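Local structure of uncharacterized protein, DUF633, LMOf2365_1472 (Listeria monocytogenes str. 4b F2365, 3GNL) at residues I107-A112 / R133-Q138. The protein is uncharacterized but probably methylates tRNA, as a Rossmann-fold enzyme of the tRNA (adenine(22)-N(1))-methyltransferase family. Numbering follows the deposited sequence.
Sequences ILEEGA and REWSEQ
W135 has its CG anti to the backbone N (chi1 179°), which carries the indole across to helix 101-110, where L108, with CG beside its own backbone N (chi1 -66°), lays a methyl on the ring. The two helices, 101-110 and 129-139, are neighbouring helices on one face of the sheet in a Rossmann-like methyltransferase fold, linked in sequence by strand 120-125. L108 CD1 stands 3.9 Å from the centroid of the W135 six-membered ring and only 5° off the ring normal, the geometry of a CH-pi contact. L108 CB adds apolar packing at W135 CE2, 3.9 Å away. Both side chains also touch L121 on that strand, so the pair is seated against the sheet. On the more exposed side, the extended chain of E109 runs alongside the indole in the opposite sense, its CG 3.8 Å from W135 CD1, and OE2 reaches the ring edge in plane. That carboxylate has its main polar partner in R105, which also forms a salt bridge with E134 of helix 129-139. No direct hydrogen bond joins the two segments; a water bridges them instead, lying in the indole plane, accepting from W135 NE1 at 3.1 Å and donating to L108 O at 2.8 Å.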
loop_
_atom_site.group_PDB
_atom_site.type_symbol
_atom_site.label_atom_id
_atom_site.label_comp_id
_atom_site.label_asym_id
_atom_site.label_seq_id
_atom_site.Cartn_x
_atom_site.Cartn_y
_atom_site.Cartn_z
ATOM N N ILE A 107 0.758 3.587 11.248
ATOM C CA ILE A 107 1.657 4.694 10.921
ATOM C C ILE A 107 0.854 5.943 10.568
ATOM O O ILE A 107 1.189 7.055 11.022
ATOM C CB ILE A 107 2.639 4.299 9.791
ATOM C CG1 ILE A 107 3.700 3.365 10.370
ATOM C CG2 ILE A 107 3.286 5.567 9.151
ATOM C CD1 ILE A 107 4.563 2.737 9.327
ATOM N N LEU A 108 -0.172 5.787 9.742
ATOM C CA LEU A 108 -1.049 6.897 9.344
ATOM C C LEU A 108 -1.867 7.492 10.493
ATOM O O LEU A 108 -2.037 8.724 10.557
ATOM C CB LEU A 108 -1.996 6.487 8.205
ATOM C CG LEU A 108 -1.296 6.178 6.878
ATOM C CD1 LEU A 108 -2.284 5.549 5.904
ATOM C CD2 LEU A 108 -0.664 7.456 6.231
ATOM N N GLU A 109 -2.366 6.632 11.377
ATOM C CA GLU A 109 -3.145 7.078 12.538
ATOM C C GLU A 109 -2.269 7.735 13.605
ATOM O O GLU A 109 -2.549 8.868 14.007
ATOM C CB GLU A 109 -3.993 5.930 13.099
ATOM C CG GLU A 109 -5.040 5.451 12.093
ATOM C CD GLU A 109 -5.801 4.198 12.527
ATOM O OE1 GLU A 109 -5.283 3.447 13.388
ATOM O OE2 GLU A 109 -6.895 3.962 11.953
ATOM N N GLU A 110 -1.204 7.073 14.050
ATOM C CA GLU A 110 -0.290 7.688 15.032
ATOM C C GLU A 110 0.356 8.951 14.477
ATOM O O GLU A 110 0.623 9.890 15.227
ATOM C CB GLU A 110 0.789 6.718 15.477
ATOM C CG GLU A 110 0.277 5.529 16.252
ATOM C CD GLU A 110 1.358 4.522 16.573
ATOM O OE1 GLU A 110 2.519 4.671 16.119
ATOM O OE2 GLU A 110 1.043 3.552 17.282
ATOM N N GLY A 111 0.594 8.989 13.172
ATOM C CA GLY A 111 1.259 10.133 12.555
ATOM C C GLY A 111 0.296 11.105 11.925
ATOM O O GLY A 111 0.656 11.862 11.027
ATOM N N ALA A 112 -0.957 11.097 12.382
ATOM C CA ALA A 112 -2.010 11.892 11.755
ATOM C C ALA A 112 -1.696 13.397 11.591
ATOM O O ALA A 112 -2.052 14.021 10.578
ATOM C CB ALA A 112 -3.336 11.712 12.504
ATOM N N ARG A 133 -8.115 0.764 2.806
ATOM C CA ARG A 133 -9.312 1.275 2.156
ATOM C C ARG A 133 -10.338 1.667 3.196
ATOM O O ARG A 133 -11.034 2.668 2.996
ATOM C CB ARG A 133 -9.845 0.286 1.074
ATOM C CG ARG A 133 -8.735 -0.076 0.100
ATOM C CD ARG A 133 -9.304 -0.620 -1.175
ATOM N NE ARG A 133 -8.280 -1.172 -2.039
ATOM C CZ ARG A 133 -7.844 -2.428 -2.006
ATOM N NH1 ARG A 133 -8.391 -3.329 -1.172
ATOM N NH2 ARG A 133 -6.871 -2.809 -2.835
ATOM N N GLU A 134 -10.381 0.950 4.333
ATOM C CA GLU A 134 -11.233 1.350 5.453
ATOM C C GLU A 134 -10.741 2.652 6.019
ATOM O O GLU A 134 -11.570 3.537 6.268
ATOM C CB GLU A 134 -11.301 0.282 6.549
ATOM C CG GLU A 134 -12.397 0.593 7.531
ATOM C CD GLU A 134 -12.760 -0.593 8.355
ATOM O OE1 GLU A 134 -11.843 -1.242 8.922
ATOM O OE2 GLU A 134 -13.980 -0.877 8.407
ATOM N N TRP A 135 -9.425 2.773 6.212
ATOM C CA TRP A 135 -8.852 4.019 6.697
ATOM C C TRP A 135 -9.253 5.153 5.768
ATOM O O TRP A 135 -9.581 6.253 6.232
ATOM C CB TRP A 135 -7.331 3.867 6.773
ATOM C CG TRP A 135 -6.645 5.154 7.261
ATOM C CD1 TRP A 135 -6.366 5.493 8.538
ATOM C CD2 TRP A 135 -6.189 6.216 6.430
ATOM N NE1 TRP A 135 -5.765 6.738 8.565
ATOM C CE2 TRP A 135 -5.677 7.219 7.288
ATOM C CE3 TRP A 135 -6.217 6.445 5.050
ATOM C CZ2 TRP A 135 -5.138 8.437 6.791
ATOM C CZ3 TRP A 135 -5.681 7.645 4.555
ATOM C CH2 TRP A 135 -5.147 8.618 5.442
ATOM N N SER A 136 -9.202 4.932 4.464
ATOM C CA SER A 136 -9.544 5.973 3.495
ATOM C C SER A 136 -10.975 6.469 3.707
ATOM O O SER A 136 -11.231 7.677 3.699
ATOM C CB SER A 136 -9.290 5.418 2.082
ATOM O OG SER A 136 -10.335 5.660 1.168
ATOM N N GLU A 137 -11.902 5.550 3.940
ATOM C CA GLU A 137 -13.269 5.915 4.227
ATOM C C GLU A 137 -13.381 6.656 5.564
ATOM O O GLU A 137 -14.057 7.701 5.588
ATOM C CB GLU A 137 -14.093 4.622 4.298
ATOM C CG GLU A 137 -15.535 4.828 4.693
ATOM C CD GLU A 137 -16.335 3.572 4.467
ATOM O OE1 GLU A 137 -16.403 2.760 5.441
ATOM O OE2 GLU A 137 -16.940 3.404 3.384
ATOM N N GLN A 138 -12.769 6.158 6.642
ATOM C CA GLN A 138 -12.853 6.800 7.984
ATOM C C GLN A 138 -12.246 8.185 8.004
ATOM O O GLN A 138 -12.688 9.039 8.770
ATOM C CB GLN A 138 -12.203 5.984 9.088
ATOM C CG GLN A 138 -12.957 4.740 9.481
ATOM C CD GLN A 138 -12.144 3.878 10.413
ATOM O OE1 GLN A 138 -10.994 4.228 10.760
ATOM N NE2 GLN A 138 -12.704 2.738 10.827
HETATM O O HOH W 1 -4.788 9.029 10.334
HETATM O O HOH W 2 -8.958 5.526 10.932
#